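Local coordinates for protein histidinol dehydrogenase (Elizabethkingia anophelis NUHP1, PDB 6AN0) that probably catalyses the two successive NAD-dependent oxidations that turn L-histidinol into L-histidine, the final step of histidine biosynthesis, with one zinc ion per subunit, at residues Q104-N109 with C119-R124; I149-Q152 with N158-L161; A154-I159 with D388-K393. All coordinates share one frame; numbering follows the deposited sequence.

Contact 1 of 3, residues Q104-N109 with C119-R124; sequences QKENKN and CWREAR. With HIS (histidine), chain U.
The backbones of Lys108 and Glu122 lie 6.5 Å apart at their CA atoms, and the loop passes strand 119-124 in a nearly antiparallel sense, 157° between the two directions. No direct hydrogen bond joins the segments; one water accepts from Asn109 N (2.9 Å) and donates to Arg121 O (2.8 Å), bridging the gap. Lys108 carries the side-chain contact. With CG anti to the backbone N (chi1 176°) and the chain extended, its CE reaches over one face of the Trp120 indole, 3.8 Å from the centroid of the five-membered ring and 22° off the normal, a CH-pi contact. Beyond it, Lys108 NZ makes a long salt bridge of 3.6 Å to Glu122 OE2. That oxygen also accepts the indole NE1-H in the ring plane, through its anti lone pair, at 3.0 Å. Glu122 OE1 is gripped end-on by both terminal nitrogens of Arg124, so the carboxylate is tied at each oxygen. A bound histidine fills the cleft between the segments: Ala123 N donates to its O at 3.1 Å, and its amino N donates to Glu106 O. Glu106 OE1 forms a salt bridge with Lys393. Strand 117-132 pairs antiparallel with strand 391-399, whose Phe396 stacks on Trp120, while the loop comes from helix 84-102 and Arg124 also bonds to Ile346 and Thr343 of the second subunit.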
ATOM      1  N   GLN A 104     -10.844 -13.694   2.869  1.00 18.80           N
ATOM      2  CA  GLN A 104      -9.480 -13.185   2.799  1.00 22.14           C
ATOM      3  C   GLN A 104      -8.819 -13.069   4.168  1.00 25.73           C
ATOM      4  O   GLN A 104      -7.617 -12.777   4.235  1.00 22.84           O
ATOM      5  CB  GLN A 104      -9.475 -11.822   2.077  1.00 19.53           C
ATOM      6  CG  GLN A 104     -10.035 -11.916   0.639  1.00 21.66           C
ATOM      7  CD  GLN A 104     -10.245 -10.551  -0.014  1.00 22.34           C
ATOM      8  OE1 GLN A 104     -10.058  -9.513   0.625  1.00 23.21           O
ATOM      9  NE2 GLN A 104     -10.632 -10.550  -1.290  1.00 20.24           N
ATOM     10  N   LYS A 105      -9.562 -13.307   5.249  1.00 24.52           N
ATOM     11  CA  LYS A 105      -8.976 -13.270   6.584  1.00 26.67           C
ATOM     12  C   LYS A 105      -7.982 -14.415   6.729  1.00 29.26           C
ATOM     13  O   LYS A 105      -8.256 -15.541   6.317  1.00 28.42           O
ATOM     14  CB  LYS A 105     -10.064 -13.392   7.658  1.00 27.32           C
ATOM     15  CG  LYS A 105     -11.091 -12.260   7.639  1.00 30.70           C
ATOM     16  CD  LYS A 105     -12.082 -12.344   8.804  1.00 42.24           C
ATOM     17  CE  LYS A 105     -12.985 -11.119   8.808  1.00 43.68           C
ATOM     18  NZ  LYS A 105     -13.864 -11.005  10.006  1.00 47.25           N
ATOM     19  N   GLU A 106      -6.827 -14.122   7.313  1.00 26.59           N
ATOM     20  CA  GLU A 106      -5.768 -15.108   7.477  1.00 24.82           C
ATOM     21  C   GLU A 106      -5.808 -15.710   8.874  1.00 30.18           C
ATOM     22  O   GLU A 106      -6.270 -15.080   9.830  1.00 36.55           O
ATOM     23  CB  GLU A 106      -4.400 -14.470   7.240  1.00 26.28           C
ATOM     24  CG  GLU A 106      -4.204 -13.950   5.837  1.00 35.78           C
ATOM     25  CD  GLU A 106      -2.796 -13.450   5.627  1.00 45.79           C
ATOM     26  OE1 GLU A 106      -2.459 -12.371   6.175  1.00 34.25           O
ATOM     27  OE2 GLU A 106      -2.019 -14.158   4.949  1.00 47.95           O
ATOM     28  N   ASN A 107      -5.308 -16.935   8.989  1.00 30.67           N
ATOM     29  CA  ASN A 107      -5.177 -17.583  10.287  1.00 40.21           C
ATOM     30  C   ASN A 107      -3.813 -17.271  10.883  1.00 35.26           C
ATOM     31  O   ASN A 107      -2.819 -17.163  10.160  1.00 31.92           O
ATOM     32  CB  ASN A 107      -5.358 -19.096  10.163  1.00 47.88           C
ATOM     33  CG  ASN A 107      -6.766 -19.481   9.773  1.00 52.17           C
ATOM     34  OD1 ASN A 107      -7.735 -18.864  10.220  1.00 53.89           O
ATOM     35  ND2 ASN A 107      -6.890 -20.499   8.932  1.00 58.58           N
ATOM     36  N   LYS A 108      -3.776 -17.113  12.204  1.00 31.60           N
ATOM     37  CA  LYS A 108      -2.510 -16.912  12.895  1.00 32.70           C
ATOM     38  C   LYS A 108      -1.641 -18.149  12.725  1.00 27.29           C
ATOM     39  O   LYS A 108      -2.113 -19.282  12.852  1.00 31.85           O
ATOM     40  CB  LYS A 108      -2.756 -16.624  14.379  1.00 38.90           C
ATOM     41  CG  LYS A 108      -1.504 -16.487  15.240  1.00 35.16           C
ATOM     42  CD  LYS A 108      -1.876 -15.909  16.602  1.00 42.13           C
ATOM     43  CE  LYS A 108      -0.868 -16.268  17.669  1.00 42.68           C
ATOM     44  NZ  LYS A 108      -1.283 -15.702  18.987  1.00 52.44           N
ATOM     45  N   ASN A 109      -0.370 -17.929  12.417  1.00 27.47           N
ATOM     46  CA  ASN A 109       0.533 -19.018  12.045  1.00 27.17           C
ATOM     47  C   ASN A 109       1.879 -18.764  12.719  1.00 25.76           C
ATOM     48  O   ASN A 109       2.696 -17.995  12.204  1.00 23.60           O
ATOM     49  CB  ASN A 109       0.671 -19.094  10.528  1.00 27.32           C
ATOM     50  CG  ASN A 109       1.402 -20.342  10.073  1.00 41.33           C
ATOM     51  OD1 ASN A 109       1.552 -21.292  10.835  1.00 44.35           O
ATOM     52  ND2 ASN A 109       1.859 -20.342   8.825  1.00 42.73           N
ATOM     53  N   CYS A 119       7.924 -16.294  15.717  1.00 18.81           N
ATOM     54  CA  CYS A 119       7.497 -15.080  15.025  1.00 19.09           C
ATOM     55  C   CYS A 119       6.139 -15.304  14.369  1.00 18.53           C
ATOM     56  O   CYS A 119       5.849 -16.392  13.879  1.00 20.08           O
ATOM     57  CB  CYS A 119       8.495 -14.650  13.929  1.00 23.41           C
ATOM     58  SG  CYS A 119      10.214 -14.452  14.460  1.00 28.76           S
ATOM     59  N   TRP A 120       5.318 -14.257  14.318  1.00 18.36           N
ATOM     60  CA  TRP A 120       4.044 -14.384  13.621  1.00 17.30           C
ATOM     61  C   TRP A 120       3.526 -12.994  13.305  1.00 19.89           C
ATOM     62  O   TRP A 120       4.130 -11.987  13.684  1.00 19.18           O
ATOM     63  CB  TRP A 120       3.021 -15.195  14.437  1.00 18.42           C
ATOM     64  CG  TRP A 120       2.512 -14.538  15.711  1.00 17.09           C
ATOM     65  CD1 TRP A 120       1.362 -13.816  15.861  1.00 26.59           C
ATOM     66  CD2 TRP A 120       3.128 -14.585  17.006  1.00 24.41           C
ATOM     67  NE1 TRP A 120       1.227 -13.400  17.168  1.00 22.58           N
ATOM     68  CE2 TRP A 120       2.293 -13.864  17.893  1.00 26.83           C
ATOM     69  CE3 TRP A 120       4.296 -15.169  17.505  1.00 27.39           C
ATOM     70  CZ2 TRP A 120       2.606 -13.695  19.244  1.00 24.75           C
ATOM     71  CZ3 TRP A 120       4.603 -15.004  18.856  1.00 27.23           C
ATOM     72  CH2 TRP A 120       3.755 -14.277  19.706  1.00 25.80           C
ATOM     73  N   ARG A 121       2.432 -12.951  12.548  1.00 17.26           N
ATOM     74  CA  ARG A 121       1.747 -11.697  12.262  1.00 18.99           C
ATOM     75  C   ARG A 121       0.299 -11.801  12.693  1.00 20.77           C
ATOM     76  O   ARG A 121      -0.292 -12.892  12.692  1.00 18.05           O
ATOM     77  CB  ARG A 121       1.767 -11.325  10.760  1.00 17.99           C
ATOM     78  CG  ARG A 121       3.106 -11.273  10.100  1.00 26.76           C
ATOM     79  CD  ARG A 121       2.993 -10.489   8.765  1.00 25.54           C
ATOM     80  NE  ARG A 121       2.291 -11.228   7.710  1.00 25.00           N
ATOM     81  CZ  ARG A 121       2.161 -10.781   6.462  1.00 24.09           C
ATOM     82  NH1 ARG A 121       2.653  -9.588   6.134  1.00 24.93           N
ATOM     83  NH2 ARG A 121       1.529 -11.499   5.550  1.00 23.43           N
ATOM     84  N   GLU A 122      -0.282 -10.637  13.008  1.00 19.76           N
ATOM     85  CA  GLU A 122      -1.705 -10.508  13.278  1.00 19.94           C
ATOM     86  C   GLU A 122      -2.226  -9.243  12.616  1.00 16.24           C
ATOM     87  O   GLU A 122      -1.542  -8.212  12.594  1.00 19.67           O
ATOM     88  CB  GLU A 122      -2.020 -10.441  14.774  1.00 19.56           C
ATOM     89  CG  GLU A 122      -1.487 -11.612  15.575  1.00 19.25           C
ATOM     90  CD  GLU A 122      -2.040 -11.634  16.987  1.00 27.03           C
ATOM     91  OE1 GLU A 122      -3.088 -11.004  17.232  1.00 27.48           O
ATOM     92  OE2 GLU A 122      -1.425 -12.286  17.852  1.00 27.93           O
ATOM     93  N   ALA A 123      -3.460  -9.319  12.126  1.00 19.26           N
ATOM     94  CA  ALA A 123      -4.122  -8.164  11.539  1.00 22.21           C
ATOM     95  C   ALA A 123      -4.795  -7.328  12.617  1.00 18.61           C
ATOM     96  O   ALA A 123      -5.299  -7.850  13.614  1.00 17.25           O
ATOM     97  CB  ALA A 123      -5.172  -8.604  10.515  1.00 23.38           C
ATOM     98  N   ARG A 124      -4.799  -6.010  12.402  1.00 19.80           N
ATOM     99  CA  ARG A 124      -5.538  -5.080  13.233  1.00 18.04           C
ATOM    100  C   ARG A 124      -6.166  -4.083  12.274  1.00 17.04           C
ATOM    101  O   ARG A 124      -5.529  -3.704  11.277  1.00 18.15           O
ATOM    102  CB  ARG A 124      -4.654  -4.338  14.256  1.00 16.90           C
ATOM    103  CG  ARG A 124      -4.023  -5.228  15.344  1.00 16.96           C
ATOM    104  CD  ARG A 124      -5.078  -5.808  16.277  1.00 21.37           C
ATOM    105  NE  ARG A 124      -4.443  -6.552  17.367  1.00 23.36           N
ATOM    106  CZ  ARG A 124      -4.145  -7.841  17.332  1.00 28.43           C
ATOM    107  NH1 ARG A 124      -4.437  -8.560  16.259  1.00 24.00           N
ATOM    108  NH2 ARG A 124      -3.547  -8.408  18.380  1.00 26.68           N
TER
HETATM  109  N   HIS U 520      -4.024 -14.296  11.851  1.00 72.33           N
HETATM  110  CA  HIS U 520      -4.019 -12.862  12.073  1.00 68.78           C
HETATM  111  C   HIS U 520      -4.827 -12.462  13.305  1.00 65.43           C
HETATM  112  O   HIS U 520      -5.431 -11.384  13.338  1.00 62.05           O
HETATM  113  CB  HIS U 520      -4.548 -12.142  10.838  1.00 67.89           C
HETATM  114  CG  HIS U 520      -3.474 -11.715   9.888  1.00 77.72           C
HETATM  115  ND1 HIS U 520      -2.135 -11.912  10.145  1.00 72.68           N
HETATM  116  CD2 HIS U 520      -3.540 -11.098   8.686  1.00 69.12           C
HETATM  117  CE1 HIS U 520      -1.423 -11.440   9.138  1.00 70.99           C
HETATM  118  NE2 HIS U 520      -2.252 -10.946   8.239  1.00 70.40           N
HETATM  119  OXT HIS U 520      -4.881 -13.195  14.297  1.00 65.29           O
HETATM  120  O   HOH W   1       0.424 -15.278  11.489  1.00 27.41           O
HETATM  121  O   HOH W   2       2.749 -15.755  10.800  1.00 29.10           O

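Contact 2 of 3, residues I149-Q152 with N158-L161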
ATOM      1  N   ILE A 149     -18.104  -2.692   2.913  1.00 21.90           N
ATOM      2  CA  ILE A 149     -18.217  -4.056   3.436  1.00 22.79           C
ATOM      3  C   ILE A 149     -16.861  -4.540   3.957  1.00 22.07           C
ATOM      4  O   ILE A 149     -16.797  -5.063   5.085  1.00 23.39           O
ATOM      5  CB  ILE A 149     -18.819  -5.017   2.387  1.00 20.01           C
ATOM      6  CG1 ILE A 149     -20.327  -4.760   2.256  1.00 26.66           C
ATOM      7  CG2 ILE A 149     -18.582  -6.491   2.788  1.00 20.79           C
ATOM      8  CD1 ILE A 149     -21.040  -5.619   1.201  1.00 22.87           C
ATOM      9  N   PRO A 150     -15.757  -4.421   3.213  1.00 18.10           N
ATOM     10  CA  PRO A 150     -14.490  -4.896   3.789  1.00 19.11           C
ATOM     11  C   PRO A 150     -14.033  -4.061   4.976  1.00 17.69           C
ATOM     12  O   PRO A 150     -13.383  -4.600   5.883  1.00 19.30           O
ATOM     13  CB  PRO A 150     -13.500  -4.823   2.611  1.00 20.37           C
ATOM     14  CG  PRO A 150     -14.165  -4.008   1.558  1.00 20.08           C
ATOM     15  CD  PRO A 150     -15.631  -4.164   1.760  1.00 17.91           C
ATOM     16  N   ALA A 151     -14.354  -2.760   5.002  1.00 17.11           N
ATOM     17  CA  ALA A 151     -14.077  -1.966   6.196  1.00 18.33           C
ATOM     18  C   ALA A 151     -14.766  -2.556   7.419  1.00 22.95           C
ATOM     19  O   ALA A 151     -14.170  -2.644   8.499  1.00 20.94           O
ATOM     20  CB  ALA A 151     -14.528  -0.513   5.986  1.00 17.74           C
ATOM     21  N   GLN A 152     -16.036  -2.941   7.278  1.00 18.90           N
ATOM     22  CA  GLN A 152     -16.749  -3.526   8.408  1.00 21.77           C
ATOM     23  C   GLN A 152     -16.144  -4.865   8.798  1.00 20.50           C
ATOM     24  O   GLN A 152     -15.941  -5.133   9.987  1.00 20.90           O
ATOM     25  CB  GLN A 152     -18.241  -3.669   8.077  1.00 21.98           C
ATOM     26  CG  GLN A 152     -18.981  -2.338   7.963  1.00 28.74           C
ATOM     27  CD  GLN A 152     -19.218  -1.651   9.314  1.00 28.91           C
ATOM     28  OE1 GLN A 152     -18.414  -1.773  10.247  1.00 30.62           O
ATOM     29  NE2 GLN A 152     -20.333  -0.931   9.419  1.00 28.21           N
ATOM     30  N   ASN A 158     -14.589   3.433  12.998  1.00 22.49           N
ATOM     31  CA  ASN A 158     -15.143   4.726  12.594  1.00 26.80           C
ATOM     32  C   ASN A 158     -15.080   4.808  11.072  1.00 25.14           C
ATOM     33  O   ASN A 158     -14.004   5.035  10.499  1.00 25.36           O
ATOM     34  CB  ASN A 158     -14.368   5.881  13.229  1.00 26.40           C
ATOM     35  CG  ASN A 158     -14.352   5.826  14.749  1.00 39.28           C
ATOM     36  OD1 ASN A 158     -15.337   5.445  15.380  1.00 33.64           O
ATOM     37  ND2 ASN A 158     -13.226   6.221  15.344  1.00 38.56           N
ATOM     38  N   ILE A 159     -16.220   4.634  10.410  1.00 21.69           N
ATOM     39  CA  ILE A 159     -16.293   4.733   8.951  1.00 18.95           C
ATOM     40  C   ILE A 159     -17.059   5.999   8.593  1.00 23.51           C
ATOM     41  O   ILE A 159     -18.213   6.171   9.001  1.00 23.35           O
ATOM     42  CB  ILE A 159     -16.970   3.507   8.325  1.00 20.02           C
ATOM     43  CG1 ILE A 159     -16.180   2.237   8.677  1.00 24.83           C
ATOM     44  CG2 ILE A 159     -17.107   3.735   6.807  1.00 21.13           C
ATOM     45  CD1 ILE A 159     -16.891   0.929   8.366  1.00 25.29           C
ATOM     46  N   THR A 160     -16.424   6.875   7.821  1.00 18.47           N
ATOM     47  CA  THR A 160     -17.023   8.118   7.366  1.00 22.82           C
ATOM     48  C   THR A 160     -17.283   8.012   5.873  1.00 22.09           C
ATOM     49  O   THR A 160     -16.460   7.460   5.139  1.00 22.89           O
ATOM     50  CB  THR A 160     -16.088   9.300   7.656  1.00 26.59           C
ATOM     51  OG1 THR A 160     -16.171   9.626   9.046  1.00 30.90           O
ATOM     52  CG2 THR A 160     -16.458  10.524   6.821  1.00 38.79           C
ATOM     53  N   LEU A 161     -18.432   8.523   5.420  1.00 20.27           N
ATOM     54  CA  LEU A 161     -18.718   8.602   3.989  1.00 20.92           C
ATOM     55  C   LEU A 161     -19.080  10.041   3.639  1.00 19.96           C
ATOM     56  O   LEU A 161     -20.007  10.601   4.231  1.00 19.82           O
ATOM     57  CB  LEU A 161     -19.855   7.647   3.612  1.00 19.27           C
ATOM     58  CG  LEU A 161     -20.021   7.404   2.110  1.00 26.74           C
ATOM     59  CD1 LEU A 161     -20.599   6.006   1.900  1.00 37.15           C
ATOM     60  CD2 LEU A 161     -20.913   8.440   1.455  1.00 27.13           C
TER
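Ala151 and Gln152 of the helical segment meet a single strand residue, Ile159, in a small, largely buried contact of 116 Å², a methyl against an alanine on one hand and an amide on the other, without any hydrogen bond between the segments. Along the helix, Ile149 turns its CB away from the strand and packs instead on Ala94, Ile97 and Glu98 of helix 84-102. Pro150 follows at a kink, where its N makes no bond to the preceding turn. Ala151 is the point of nearest backbone approach, its CA 7.6 Å from that of Ile159. Its CB points at the strand and touches Ile159 CD1 at 3.7 Å. Gln152 adds the second half of the grip: bent at chi2 (-73°), it lays its amide beneath the same methyl, so that Ile159 CD1 stands almost directly above the amide plane, 3.6 Å from Gln152 CD and equally 3.6 Å from OE1. The amide's rotation is fixed from elsewhere, as Gln152 NE2 donates to Ile182 O. Ile159 reaches this position with an extended chain, chi2 being 168°. The contact closes the beta-alpha-beta unit of strand 117-132, helix 142-154 and strand 158-163, in which Asn158 and Thr160 pair parallel with strand 117-132 and Leu161 bonds to Asn186 of the next strand.

Contact 3 of 3, residues A154-I159 with D388-K393. With HIS (histidine), chain U; EDO (1,2-ethanediol), chain D.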
ATOM      1  N   ALA A 154     -13.110  -5.911   8.466  1.00 18.43           N
ATOM      2  CA  ALA A 154     -11.818  -5.700   9.110  1.00 21.35           C
ATOM      3  C   ALA A 154     -11.946  -5.264  10.567  1.00 23.72           C
ATOM      4  O   ALA A 154     -10.969  -5.374  11.319  1.00 22.26           O
ATOM      5  CB  ALA A 154     -11.018  -4.644   8.336  1.00 21.32           C
ATOM      6  N   GLY A 155     -13.110  -4.769  10.978  1.00 24.37           N
ATOM      7  CA  GLY A 155     -13.272  -4.252  12.326  1.00 21.83           C
ATOM      8  C   GLY A 155     -12.987  -2.773  12.469  1.00 19.06           C
ATOM      9  O   GLY A 155     -12.747  -2.307  13.590  1.00 22.57           O
ATOM     10  N   CYS A 156     -12.996  -2.023  11.370  1.00 19.56           N
ATOM     11  CA  CYS A 156     -12.770  -0.580  11.431  1.00 20.33           C
ATOM     12  C   CYS A 156     -13.901   0.095  12.211  1.00 29.48           C
ATOM     13  O   CYS A 156     -15.075  -0.064  11.869  1.00 27.59           O
ATOM     14  CB  CYS A 156     -12.678  -0.009  10.014  1.00 18.85           C
ATOM     15  SG  CYS A 156     -11.378  -0.786   8.982  1.00 25.31           S
ATOM     16  N   LYS A 157     -13.542   0.842  13.259  1.00 25.17           N
ATOM     17  CA  LYS A 157     -14.537   1.317  14.218  1.00 29.01           C
ATOM     18  C   LYS A 157     -15.262   2.574  13.749  1.00 27.83           C
ATOM     19  O   LYS A 157     -16.432   2.783  14.096  1.00 25.53           O
ATOM     20  CB  LYS A 157     -13.869   1.591  15.570  1.00 33.47           C
ATOM     21  N   ASN A 158     -14.589   3.433  12.998  1.00 22.49           N
ATOM     22  CA  ASN A 158     -15.143   4.726  12.594  1.00 26.80           C
ATOM     23  C   ASN A 158     -15.080   4.808  11.072  1.00 25.14           C
ATOM     24  O   ASN A 158     -14.004   5.035  10.499  1.00 25.36           O
ATOM     25  CB  ASN A 158     -14.368   5.881  13.229  1.00 26.40           C
ATOM     26  CG  ASN A 158     -14.352   5.826  14.749  1.00 39.28           C
ATOM     27  OD1 ASN A 158     -15.337   5.445  15.380  1.00 33.64           O
ATOM     28  ND2 ASN A 158     -13.226   6.221  15.344  1.00 38.56           N
ATOM     29  N   ILE A 159     -16.220   4.634  10.410  1.00 21.69           N
ATOM     30  CA  ILE A 159     -16.293   4.733   8.951  1.00 18.95           C
ATOM     31  C   ILE A 159     -17.059   5.999   8.593  1.00 23.51           C
ATOM     32  O   ILE A 159     -18.213   6.171   9.001  1.00 23.35           O
ATOM     33  CB  ILE A 159     -16.970   3.507   8.325  1.00 20.02           C
ATOM     34  CG1 ILE A 159     -16.180   2.237   8.677  1.00 24.83           C
ATOM     35  CG2 ILE A 159     -17.107   3.735   6.807  1.00 21.13           C
ATOM     36  CD1 ILE A 159     -16.891   0.929   8.366  1.00 25.29           C
ATOM     37  N   ASP A 388      -7.195  -6.650   2.802  1.00 16.14           N
ATOM     38  CA  ASP A 388      -5.841  -6.179   3.106  1.00 19.57           C
ATOM     39  C   ASP A 388      -5.740  -4.657   3.158  1.00 21.50           C
ATOM     40  O   ASP A 388      -4.842  -4.116   3.818  1.00 19.95           O
ATOM     41  CB  ASP A 388      -4.841  -6.646   2.045  1.00 19.33           C
ATOM     42  CG  ASP A 388      -4.832  -8.149   1.831  1.00 25.98           C
ATOM     43  OD1 ASP A 388      -5.742  -8.853   2.311  1.00 38.76           O
ATOM     44  OD2 ASP A 388      -3.900  -8.617   1.147  1.00 30.05           O
ATOM     45  N   SER A 389      -6.591  -3.955   2.403  1.00 18.86           N
ATOM     46  CA  SER A 389      -6.503  -2.501   2.320  1.00 17.75           C
ATOM     47  C   SER A 389      -6.922  -1.817   3.612  1.00 18.34           C
ATOM     48  O   SER A 389      -6.641  -0.628   3.784  1.00 17.28           O
ATOM     49  CB  SER A 389      -7.379  -1.970   1.169  1.00 15.27           C
ATOM     50  OG  SER A 389      -7.164  -2.699  -0.020  1.00 18.01           O
ATOM     51  N   PHE A 390      -7.600  -2.529   4.508  1.00 18.79           N
ATOM     52  CA  PHE A 390      -8.234  -1.911   5.663  1.00 18.10           C
ATOM     53  C   PHE A 390      -7.565  -2.283   6.977  1.00 16.04           C
ATOM     54  O   PHE A 390      -8.074  -1.925   8.048  1.00 18.90           O
ATOM     55  CB  PHE A 390      -9.720  -2.291   5.693  1.00 18.69           C
ATOM     56  CG  PHE A 390     -10.505  -1.723   4.534  1.00 18.60           C
ATOM     57  CD1 PHE A 390     -11.097  -0.463   4.633  1.00 18.50           C
ATOM     58  CD2 PHE A 390     -10.616  -2.430   3.343  1.00 19.46           C
ATOM     59  CE1 PHE A 390     -11.815   0.070   3.572  1.00 18.46           C
ATOM     60  CE2 PHE A 390     -11.326  -1.908   2.272  1.00 18.16           C
ATOM     61  CZ  PHE A 390     -11.927  -0.646   2.392  1.00 15.74           C
ATOM     62  N   ILE A 391      -6.433  -2.988   6.925  1.00 19.23           N
ATOM     63  CA  ILE A 391      -5.775  -3.509   8.113  1.00 18.08           C
ATOM     64  C   ILE A 391      -4.300  -3.142   8.084  1.00 19.54           C
ATOM     65  O   ILE A 391      -3.745  -2.767   7.050  1.00 19.35           O
ATOM     66  CB  ILE A 391      -5.930  -5.043   8.219  1.00 19.22           C
ATOM     67  CG1 ILE A 391      -5.325  -5.709   6.976  1.00 20.79           C
ATOM     68  CG2 ILE A 391      -7.393  -5.406   8.354  1.00 18.66           C
ATOM     69  CD1 ILE A 391      -5.197  -7.239   7.084  1.00 24.02           C
ATOM     70  N   LYS A 392      -3.669  -3.271   9.250  1.00 20.86           N
ATOM     71  CA  LYS A 392      -2.224  -3.331   9.387  1.00 16.32           C
ATOM     72  C   LYS A 392      -1.870  -4.742   9.833  1.00 17.02           C
ATOM     73  O   LYS A 392      -2.573  -5.323  10.664  1.00 19.48           O
ATOM     74  CB  LYS A 392      -1.706  -2.318  10.422  1.00 17.55           C
ATOM     75  CG  LYS A 392      -2.190  -0.857  10.262  1.00 18.37           C
ATOM     76  CD  LYS A 392      -3.408  -0.524  11.130  1.00 16.79           C
ATOM     77  CE  LYS A 392      -3.062  -0.486  12.621  1.00 22.60           C
ATOM     78  NZ  LYS A 392      -4.211  -0.054  13.484  1.00 22.61           N
ATOM     79  N   LYS A 393      -0.786  -5.292   9.285  1.00 15.65           N
ATOM     80  CA  LYS A 393      -0.297  -6.606   9.695  1.00 15.27           C
ATOM     81  C   LYS A 393       0.892  -6.379  10.619  1.00 20.20           C
ATOM     82  O   LYS A 393       1.973  -5.988  10.167  1.00 20.84           O
ATOM     83  CB  LYS A 393       0.079  -7.467   8.489  1.00 20.37           C
ATOM     84  CG  LYS A 393      -1.105  -7.693   7.527  1.00 21.01           C
ATOM     85  CD  LYS A 393      -0.822  -8.812   6.514  1.00 30.31           C
ATOM     86  CE  LYS A 393      -2.006  -9.002   5.564  1.00 29.58           C
ATOM     87  NZ  LYS A 393      -1.769 -10.099   4.573  1.00 25.78           N
TER
HETATM   88  N   HIS U 520      -4.024 -14.296  11.851  1.00 72.33           N
HETATM   89  CA  HIS U 520      -4.019 -12.862  12.073  1.00 68.78           C
HETATM   90  C   HIS U 520      -4.827 -12.462  13.305  1.00 65.43           C
HETATM   91  O   HIS U 520      -5.431 -11.384  13.338  1.00 62.05           O
HETATM   92  CB  HIS U 520      -4.548 -12.142  10.838  1.00 67.89           C
HETATM   93  CG  HIS U 520      -3.474 -11.715   9.888  1.00 77.72           C
HETATM   94  ND1 HIS U 520      -2.135 -11.912  10.145  1.00 72.68           N
HETATM   95  CD2 HIS U 520      -3.540 -11.098   8.686  1.00 69.12           C
HETATM   96  CE1 HIS U 520      -1.423 -11.440   9.138  1.00 70.99           C
HETATM   97  NE2 HIS U 520      -2.252 -10.946   8.239  1.00 70.40           N
HETATM   98  OXT HIS U 520      -4.881 -13.195  14.297  1.00 65.29           O
HETATM   99  C1  EDO D 503      -5.118  -1.395  -2.531  0.65 28.30           C
HETATM  100  O1  EDO D 503      -4.779  -2.280  -1.455  0.65 26.70           O
HETATM  101  C2  EDO D 503      -5.895  -0.259  -1.879  0.65 24.08           C
HETATM  102  O2  EDO D 503      -5.113   0.178  -0.777  0.65  7.31           O
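Cys156 SG approaches the phenyl ring of Phe390 obliquely, while Pro150 and Ala151 of helix 142-154 come up to the ring from one side of its plane and Phe213 stacks on it. The second flat group is the imidazole of the bound histidine; the aliphatic chain of Lys393 passes its NE2 edge, with Lys393 CE close to the ring plane and 3.3 Å from NE2. Between the segments themselves the touching is done nearer the backbone. Ala154 CB points at the opposite segment and lies 3.8 Å from Phe390 CB. It is equally engaged by Ile391 CG2, at 3.7 Å; a chi1 of 59° sets that branch beside the backbone N of Ile391, on the Ala154 side. Cys156 SG rests 4.0 Å from Phe390 CB and 3.6 Å from Phe390 O. The chain turns between Ala154 and Cys156 at Gly155, whose positive phi of 91° closes helix 142-154 in a Schellman motif. Away from this patch, Ser389 OG is 2.8 Å from O1 of an ethanediol, a hydrogen bond. The contact is therefore held by apolar packing without any hydrogen bond across it. Lys393 NZ also has a salt bridge to Asp388 of the second subunit, and the two acidic partners it then has would be expected to stabilise its positive charge beside the bound histidine.

Contacts 2 and 3 lie close together, centres about 8 Å apart, and share Asn158 and Ile159; Ala151 CB reaches Phe390 CE1 at 3.7 Å, joining the two apolar patches. Contacts 1 and 3 have centres about 13 Å apart and meet directly: Glu106 OE1 lies 2.9 Å from Lys393 NZ in the salt bridge that joins them, and Arg124 O lies 2.8 Å from Lys392 N, a probable hydrogen bond. Together they supply the observed histidine pocket and both touch the second subunit. Contacts 1 and 2 do not touch, their centres being about 21 Å apart, although both reach the same mixed sheet. The pocket is separate from the zinc site at His266 and Asp364.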